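Local coordinates for protein endo-xylogalacturonan hydrolase A (Aspergillus tubingensis, PDB 4C2L) that degrades xylogalacturonan, the xylose-substituted galacturonan of the hairy regions of pectin, as a secreted glycoside hydrolase of family 28, at residues D119-F124 with A177-D182; K152-V157 with K186-F191. All blocks are in the same frame, centred on the assembly; numbering follows the deposited sequence.

Interaction 1: residues D119-F124 with A177-D182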
ATOM      1  N   ASP A 119      10.722  16.815   5.248  1.00 12.38           N
ATOM      2  CA  ASP A 119      11.132  17.794   4.246  1.00 13.31           C
ATOM      3  C   ASP A 119      10.491  17.500   2.889  1.00 12.77           C
ATOM      4  O   ASP A 119      10.069  18.423   2.186  1.00 12.70           O
ATOM      5  CB  ASP A 119      12.653  17.846   4.114  1.00 14.58           C
ATOM      6  CG  ASP A 119      13.327  18.511   5.299  1.00 17.20           C
ATOM      7  OD1 ASP A 119      12.636  19.005   6.219  1.00 19.19           O
ATOM      8  OD2 ASP A 119      14.573  18.521   5.311  1.00 19.55           O
ATOM      9  N   ALA A 120      10.425  16.219   2.533  1.00 11.87           N
ATOM     10  CA  ALA A 120       9.804  15.800   1.280  1.00 11.78           C
ATOM     11  C   ALA A 120       8.326  16.163   1.276  1.00 11.62           C
ATOM     12  O   ALA A 120       7.805  16.630   0.260  1.00 11.83           O
ATOM     13  CB  ALA A 120       9.999  14.306   1.052  1.00 11.51           C
ATOM     14  N   TRP A 121       7.634  15.958   2.401  1.00 10.93           N
ATOM     15  CA  TRP A 121       6.202  16.293   2.413  1.00 11.02           C
ATOM     16  C   TRP A 121       5.978  17.767   2.257  1.00 11.44           C
ATOM     17  O   TRP A 121       5.045  18.192   1.591  1.00 11.76           O
ATOM     18  CB  TRP A 121       5.516  15.822   3.689  1.00 10.39           C
ATOM     19  CG  TRP A 121       5.712  14.367   3.981  1.00 10.20           C
ATOM     20  CD1 TRP A 121       5.871  13.320   3.067  1.00 10.18           C
ATOM     21  CD2 TRP A 121       5.767  13.741   5.305  1.00 10.21           C
ATOM     22  NE1 TRP A 121       6.034  12.123   3.735  1.00 10.06           N
ATOM     23  CE2 TRP A 121       5.967  12.315   5.079  1.00 10.16           C
ATOM     24  CE3 TRP A 121       5.687  14.221   6.622  1.00 10.09           C
ATOM     25  CZ2 TRP A 121       6.086  11.407   6.137  1.00 10.23           C
ATOM     26  CZ3 TRP A 121       5.790  13.300   7.674  1.00 10.41           C
ATOM     27  CH2 TRP A 121       5.981  11.928   7.441  1.00 10.11           C
ATOM     28  N   ASP A 122       6.836  18.567   2.880  1.00 12.25           N
ATOM     29  CA  ASP A 122       6.689  20.019   2.803  1.00 13.60           C
ATOM     30  C   ASP A 122       7.035  20.543   1.417  1.00 13.92           C
ATOM     31  O   ASP A 122       6.350  21.430   0.896  1.00 13.98           O
ATOM     32  CB  ASP A 122       7.549  20.696   3.874  1.00 15.06           C
ATOM     33  CG  ASP A 122       7.036  20.433   5.289  1.00 17.23           C
ATOM     34  OD1 ASP A 122       5.820  20.339   5.517  1.00 20.15           O
ATOM     35  OD2 ASP A 122       7.868  20.364   6.192  1.00 20.40           O
ATOM     36  N   LEU A 123       8.075  19.978   0.805  1.00 13.64           N
ATOM     37  CA  LEU A 123       8.439  20.342  -0.566  1.00 13.54           C
ATOM     38  C   LEU A 123       7.338  19.945  -1.549  1.00 13.37           C
ATOM     39  O   LEU A 123       6.916  20.747  -2.373  1.00 13.09           O
ATOM     40  CB  LEU A 123       9.770  19.708  -0.967  1.00 13.57           C
ATOM     41  CG  LEU A 123      10.311  20.033  -2.361  1.00 14.33           C
ATOM     42  CD1 LEU A 123      10.369  21.539  -2.603  1.00 14.92           C
ATOM     43  CD2 LEU A 123      11.700  19.421  -2.507  1.00 14.34           C
ATOM     44  N   PHE A 124       6.860  18.709  -1.438  1.00 13.48           N
ATOM     45  CA  PHE A 124       5.784  18.256  -2.317  1.00 13.37           C
ATOM     46  C   PHE A 124       4.526  19.133  -2.174  1.00 13.99           C
ATOM     47  O   PHE A 124       3.827  19.379  -3.147  1.00 14.17           O
ATOM     48  CB  PHE A 124       5.437  16.810  -2.007  1.00 13.79           C
ATOM     49  CG  PHE A 124       4.365  16.260  -2.888  1.00 13.72           C
ATOM     50  CD1 PHE A 124       4.648  15.966  -4.214  1.00 14.59           C
ATOM     51  CD2 PHE A 124       3.069  16.069  -2.408  1.00 14.27           C
ATOM     52  CE1 PHE A 124       3.667  15.459  -5.049  1.00 14.96           C
ATOM     53  CE2 PHE A 124       2.081  15.570  -3.243  1.00 14.70           C
ATOM     54  CZ  PHE A 124       2.387  15.273  -4.569  1.00 15.20           C
ATOM     55  N   ALA A 177       3.376   7.388   9.499  1.00 12.37           N
ATOM     56  CA  ALA A 177       3.802   8.650   8.906  1.00 12.85           C
ATOM     57  C   ALA A 177       2.994   9.741   9.587  1.00 13.58           C
ATOM     58  O   ALA A 177       1.762   9.741   9.482  1.00 13.72           O
ATOM     59  CB  ALA A 177       3.532   8.639   7.404  1.00 12.94           C
ATOM     60  N   ASN A 178       3.682  10.637  10.306  1.00 13.60           N
ATOM     61  CA  ASN A 178       3.049  11.756  11.005  1.00 14.78           C
ATOM     62  C   ASN A 178       3.812  13.035  10.740  1.00 14.53           C
ATOM     63  O   ASN A 178       5.007  13.098  11.005  1.00 14.71           O
ATOM     64  CB  ASN A 178       3.020  11.495  12.512  1.00 16.45           C
ATOM     65  CG  ASN A 178       2.079  10.362  12.876  1.00 17.63           C
ATOM     66  OD1 ASN A 178       2.522   9.228  13.069  1.00 20.61           O
ATOM     67  ND2 ASN A 178       0.780  10.646  12.912  1.00 17.40           N
ATOM     68  N   SER A 179       3.118  14.025  10.196  1.00 14.65           N
ATOM     69  CA  SER A 179       3.720  15.317   9.899  1.00 14.63           C
ATOM     70  C   SER A 179       3.766  16.197  11.139  1.00 15.85           C
ATOM     71  O   SER A 179       2.826  16.232  11.915  1.00 16.37           O
ATOM     72  CB  SER A 179       2.903  16.043   8.838  1.00 13.74           C
ATOM     73  OG  SER A 179       3.489  17.312   8.580  1.00 13.79           O
ATOM     74  N   LYS A 180       4.874  16.905  11.301  1.00 16.61           N
ATOM     75  CA  LYS A 180       5.037  17.893  12.365  1.00 17.81           C
ATOM     76  C   LYS A 180       4.471  19.263  11.978  1.00 18.16           C
ATOM     77  O   LYS A 180       4.505  20.212  12.776  1.00 18.48           O
ATOM     78  CB  LYS A 180       6.522  17.999  12.704  1.00 20.46           C
ATOM     79  CG  LYS A 180       7.032  16.783  13.458  1.00 23.87           C
ATOM     80  CD  LYS A 180       8.483  16.948  13.890  1.00 28.70           C
ATOM     81  CE  LYS A 180       9.437  16.142  13.024  1.00 31.50           C
ATOM     82  NZ  LYS A 180       9.206  14.661  13.098  1.00 35.26           N
ATOM     83  N   SER A 181       3.953  19.373  10.758  1.00 17.40           N
ATOM     84  CA  SER A 181       3.389  20.639  10.283  1.00 18.07           C
ATOM     85  C   SER A 181       1.955  20.427   9.824  1.00 18.17           C
ATOM     86  O   SER A 181       1.362  19.387  10.106  1.00 19.01           O
ATOM     87  CB  SER A 181       4.232  21.211   9.143  1.00 17.11           C
ATOM     88  OG  SER A 181       4.095  20.465   7.958  1.00 18.50           O
ATOM     89  N   ASP A 182       1.428  21.403   9.095  1.00 18.82           N
ATOM     90  CA  ASP A 182       0.075  21.330   8.559  1.00 20.86           C
ATOM     91  C   ASP A 182       0.042  20.607   7.226  1.00 19.56           C
ATOM     92  O   ASP A 182      -1.033  20.339   6.701  1.00 20.01           O
ATOM     93  CB  ASP A 182      -0.492  22.733   8.373  1.00 25.09           C
ATOM     94  CG  ASP A 182      -0.600  23.492   9.680  1.00 30.63           C
ATOM     95  OD1 ASP A 182      -1.430  23.072  10.517  1.00 33.66           O
ATOM     96  OD2 ASP A 182       0.145  24.493   9.865  1.00 35.55           O
TER

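Interaction 2: residues K152-V157 with K186-F191. With SO4 (sulfate ion), chain G.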
ATOM      1  N   LYS A 152       9.128   4.406   9.756  1.00 11.17           N
ATOM      2  CA  LYS A 152       8.728   5.717  10.261  1.00 11.83           C
ATOM      3  C   LYS A 152       8.923   6.795   9.192  1.00 11.43           C
ATOM      4  O   LYS A 152       9.999   6.888   8.603  1.00 11.38           O
ATOM      5  CB  LYS A 152       9.614   6.054  11.473  1.00 12.19           C
ATOM      6  CG  LYS A 152       9.398   7.440  12.052  1.00 13.43           C
ATOM      7  CD  LYS A 152      10.368   7.650  13.211  1.00 14.37           C
ATOM      8  CE  LYS A 152      10.337   9.095  13.682  1.00 16.03           C
ATOM      9  NZ  LYS A 152      11.239   9.226  14.868  1.00 16.19           N
ATOM     10  N   ASN A 153       7.872   7.572   8.934  1.00 10.47           N
ATOM     11  CA  ASN A 153       7.953   8.789   8.116  1.00 10.40           C
ATOM     12  C   ASN A 153       8.647   8.618   6.756  1.00 10.36           C
ATOM     13  O   ASN A 153       9.622   9.308   6.451  1.00 10.55           O
ATOM     14  CB  ASN A 153       8.584   9.933   8.925  1.00 10.69           C
ATOM     15  CG  ASN A 153       7.804  10.255  10.185  1.00 11.54           C
ATOM     16  OD1 ASN A 153       6.596   9.986  10.262  1.00 11.82           O
ATOM     17  ND2 ASN A 153       8.482  10.855  11.185  1.00 11.47           N
ATOM     18  N   PRO A 154       8.131   7.711   5.918  1.00 10.27           N
ATOM     19  CA  PRO A 154       8.658   7.614   4.547  1.00 10.42           C
ATOM     20  C   PRO A 154       8.315   8.885   3.775  1.00 10.60           C
ATOM     21  O   PRO A 154       7.259   9.476   4.002  1.00 10.58           O
ATOM     22  CB  PRO A 154       7.862   6.448   3.961  1.00 10.44           C
ATOM     23  CG  PRO A 154       6.552   6.495   4.697  1.00 10.05           C
ATOM     24  CD  PRO A 154       6.969   6.833   6.119  1.00 10.55           C
ATOM     25  N   PRO A 155       9.198   9.321   2.863  1.00 10.65           N
ATOM     26  CA  PRO A 155       8.870  10.484   2.029  1.00 10.60           C
ATOM     27  C   PRO A 155       7.609  10.237   1.185  1.00 10.33           C
ATOM     28  O   PRO A 155       6.873  11.173   0.873  1.00 10.35           O
ATOM     29  CB  PRO A 155      10.071  10.598   1.082  1.00 10.85           C
ATOM     30  CG  PRO A 155      11.169   9.836   1.713  1.00 11.13           C
ATOM     31  CD  PRO A 155      10.587   8.841   2.688  1.00 10.80           C
ATOM     32  N   ASN A 156       7.350   8.979   0.853  1.00 10.70           N
ATOM     33  CA  ASN A 156       6.295   8.634  -0.121  1.00 10.73           C
ATOM     34  C   ASN A 156       5.864   7.203   0.251  1.00 10.50           C
ATOM     35  O   ASN A 156       5.580   6.932   1.414  1.00 10.19           O
ATOM     36  CB  ASN A 156       6.926   8.733  -1.532  1.00 11.81           C
ATOM     37  CG  ASN A 156       5.918   8.934  -2.692  1.00 13.21           C
ATOM     38  OD1 ASN A 156       6.334   9.381  -3.772  1.00 15.31           O
ATOM     39  ND2 ASN A 156       4.669   8.544  -2.526  1.00 12.81           N
ATOM     40  N   VAL A 157       5.832   6.277  -0.709  1.00  9.66           N
ATOM     41  CA  VAL A 157       5.311   4.921  -0.444  1.00  9.44           C
ATOM     42  C   VAL A 157       6.219   4.193   0.552  1.00  9.21           C
ATOM     43  O   VAL A 157       7.448   4.316   0.479  1.00  9.42           O
ATOM     44  CB  VAL A 157       5.194   4.121  -1.769  1.00  9.31           C
ATOM     45  CG1 VAL A 157       4.804   2.657  -1.512  1.00  9.62           C
ATOM     46  CG2 VAL A 157       4.170   4.817  -2.678  1.00  9.87           C
ATOM     47  N   LYS A 186       1.540  13.085   2.250  1.00 14.61           N
ATOM     48  CA  LYS A 186       0.826  12.664   1.037  1.00 14.76           C
ATOM     49  C   LYS A 186       1.425  11.402   0.411  1.00 14.34           C
ATOM     50  O   LYS A 186       2.638  11.241   0.391  1.00 13.45           O
ATOM     51  CB  LYS A 186       0.884  13.771  -0.015  1.00 16.65           C
ATOM     52  CG  LYS A 186       0.071  15.005   0.308  1.00 19.67           C
ATOM     53  CD  LYS A 186      -1.414  14.748   0.203  1.00 20.73           C
ATOM     54  CE  LYS A 186      -2.178  16.067   0.222  1.00 24.26           C
ATOM     55  NZ  LYS A 186      -3.651  15.821   0.149  1.00 26.47           N
ATOM     56  N   ASN A 187       0.560  10.531  -0.110  1.00 12.94           N
ATOM     57  CA  ASN A 187       0.988   9.380  -0.913  1.00 12.84           C
ATOM     58  C   ASN A 187       1.870   8.408  -0.142  1.00 12.36           C
ATOM     59  O   ASN A 187       2.735   7.764  -0.728  1.00 12.56           O
ATOM     60  CB  ASN A 187       1.706   9.861  -2.183  1.00 13.63           C
ATOM     61  CG  ASN A 187       0.886  10.879  -2.957  1.00 14.28           C
ATOM     62  OD1 ASN A 187       1.228  12.062  -2.997  1.00 15.17           O
ATOM     63  ND2 ASN A 187      -0.218  10.420  -3.568  1.00 15.54           N
ATOM     64  N   THR A 188       1.647   8.318   1.169  1.00 11.73           N
ATOM     65  CA  THR A 188       2.394   7.381   1.996  1.00 11.66           C
ATOM     66  C   THR A 188       1.720   6.006   2.009  1.00 11.72           C
ATOM     67  O   THR A 188       1.422   5.462   3.076  1.00 11.51           O
ATOM     68  CB  THR A 188       2.625   7.931   3.416  1.00 11.81           C
ATOM     69  OG1 THR A 188       1.404   8.491   3.929  1.00 11.80           O
ATOM     70  CG2 THR A 188       3.723   9.021   3.360  1.00 11.58           C
ATOM     71  N   ASP A 189       1.476   5.441   0.811  1.00 11.57           N
ATOM     72  CA  ASP A 189       0.820   4.122   0.708  1.00 12.71           C
ATOM     73  C   ASP A 189       1.568   3.095   1.558  1.00 11.51           C
ATOM     74  O   ASP A 189       2.802   3.045   1.530  1.00 11.52           O
ATOM     75  CB  ASP A 189       0.876   3.583  -0.728  1.00 14.05           C
ATOM     76  CG  ASP A 189       0.217   4.480  -1.749  1.00 16.18           C
ATOM     77  OD1 ASP A 189      -0.018   5.675  -1.486  1.00 16.88           O
ATOM     78  OD2 ASP A 189      -0.042   3.969  -2.871  1.00 17.31           O
ATOM     79  N   GLY A 190       0.848   2.253   2.300  1.00 11.21           N
ATOM     80  CA  GLY A 190       1.521   1.215   3.070  1.00 10.79           C
ATOM     81  C   GLY A 190       2.196   0.176   2.181  1.00 11.03           C
ATOM     82  O   GLY A 190       3.367  -0.173   2.374  1.00 10.35           O
ATOM     83  N   PHE A 191       1.437  -0.370   1.237  1.00 11.09           N
ATOM     84  CA  PHE A 191       1.941  -1.441   0.375  1.00 11.24           C
ATOM     85  C   PHE A 191       1.347  -1.229  -0.988  1.00 12.29           C
ATOM     86  O   PHE A 191       0.126  -1.213  -1.129  1.00 12.80           O
ATOM     87  CB  PHE A 191       1.484  -2.826   0.887  1.00 11.60           C
ATOM     88  CG  PHE A 191       1.886  -3.102   2.293  1.00 11.35           C
ATOM     89  CD1 PHE A 191       1.108  -2.646   3.352  1.00 11.05           C
ATOM     90  CD2 PHE A 191       3.065  -3.785   2.564  1.00 11.52           C
ATOM     91  CE1 PHE A 191       1.488  -2.886   4.662  1.00 11.62           C
ATOM     92  CE2 PHE A 191       3.448  -4.031   3.881  1.00 11.57           C
ATOM     93  CZ  PHE A 191       2.657  -3.572   4.925  1.00 11.70           C
TER
HETATM   94  S   SO4 G1409       8.662   8.939  17.282  1.00 41.13           S
HETATM   95  O1  SO4 G1409       7.322   8.467  16.862  1.00 40.51           O
HETATM   96  O2  SO4 G1409       9.724   7.955  16.959  1.00 38.72           O
HETATM   97  O3  SO4 G1409       8.659   9.147  18.743  1.00 43.52           O
HETATM   98  O4  SO4 G1409       8.940  10.219  16.589  1.00 43.55           O

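Interaction 1: residues D119-F124 with A177-D182
Packing of an indole ring and a carboxylate-hydroxyl hydrogen bond join Trp121 and Asp122 of helix 118-126 to a loop carrying Ala177, Ser179 and Ser181. The contact lies at one edge of the parallel beta-helix, where the chain leaves strand 168-176 and makes a long excursion before strand 191-196. It illustrates how a short helix outside the coils can be seated by one flat ring and one polar side chain.

The indole turns its six-membered ring to the loop. Its CZ3 corner stands 3.4 Å from Asn178 O, which lies at the ring edge and near the ring plane. Ala177 CB approaches Trp121 CZ2 obliquely at 4.0 Å, and Ser179 CB lies 4.0 Å from Trp121 CE3, so three successive loop residues meet the six-membered ring. With CG opposite the carbonyl carbon (chi1 -54°), the indole projects from the helix toward this backbone.

One helical residue further on, Asp122 supplies the polar half. Its OD1 takes a hydrogen bond of 3.0 Å from Ser181 OG, using the syn lone pair of the carboxylate. Asn183 ND2 also donates to OD1, and Gln118 NE2 to OD2; with both oxygens engaged, the carboxylate's rotation is probably restrained. Ser181 OG accepts in turn from Asn183 N.

The loop has its own bracing. Ser179 OG receives Ser181 N at 3.0 Å, with 161° at the hydrogen, which makes an ST turn, and it also bonds Asn183 O. This turn probably helps to hold Ser181 in position facing the helix. Such a loop, leaving one coil and packed against an outlying helix, is a long turn between strands of the right-handed parallel beta-helix of family 28.

Interaction 2: residues K152-V157 with K186-F191
Pro154, Asn156 and Val157 pack against Asn187, Thr188 and Asp189, an Asn-Thr-Asp sequence that matches the motif characteristic of family 28 glycosidases. The two segments lie in turns of the parallel beta-helix, one leading from strand 142-152 to 159-162, the other into strand 191-196. Asp189 lies beside Asp210, the probable proton donor, so the contact probably helps to shape the surroundings of the active site.

Among the polar contacts, Asn156 ND2 donates to Asn187 O at 2.8 Å. The acceptor lies close to the plane of the Asn156 amide, yet the donor is tilted 34° from the carbonyl plane and the N-H...O angle is 139°, a bent bond. The same carbonyl receives a weak bond from Asp189 N, which closes an inverse gamma turn centred on Thr188. Arg132 joins both segments: its NH1 bonds Pro155 O and Lys186 O, and its NH2 bonds Asn187 OD1.

A carbon donor adds to this. Thr188 CA points its hydrogen at Asn156 O over 3.3 Å, nearly straight at 161°. Thr188 OG1 is meanwhile turned to Pro185 O and Asp209 N.

Van der Waals contacts complete the crossing. The Thr188 CG2 methyl lies 4.0 Å from Pro154 CG, where the two side chains cross at about a right angle. Val157 spreads its two methyls over Asp189: Val157 CG2 lies 4.0 Å from Asp189 CB and Val157 CG1 3.7 Å from Asp189 O.

At the far end of the segment, the extended Lys152 grips a sulfate, probably from the crystallisation liquor and also held by Arg150: Lys152 NZ bonds sulfate O2 at 2.9 Å and O4 at 3.0 Å.

Along the chain the segments alternate, 119-124, 152-157, 177-182 and 186-191, so the two interactions cross, with centres about 11 Å apart. They share the excursion between strands 168-176 and 191-196: its outer part meets helix 118-126 in interaction 1, and its returning part meets the loop after strand 142-152 in interaction 2, nearer the centre of the chain. They also touch directly. Asn153 OD1 probably accepts a hydrogen bond from Asn178 N at 3.0 Å, and Trp121 NE1 is weakly bonded to Pro154 O. A peripheral helix is thereby tied to the coil turns beside the putative catalytic residues.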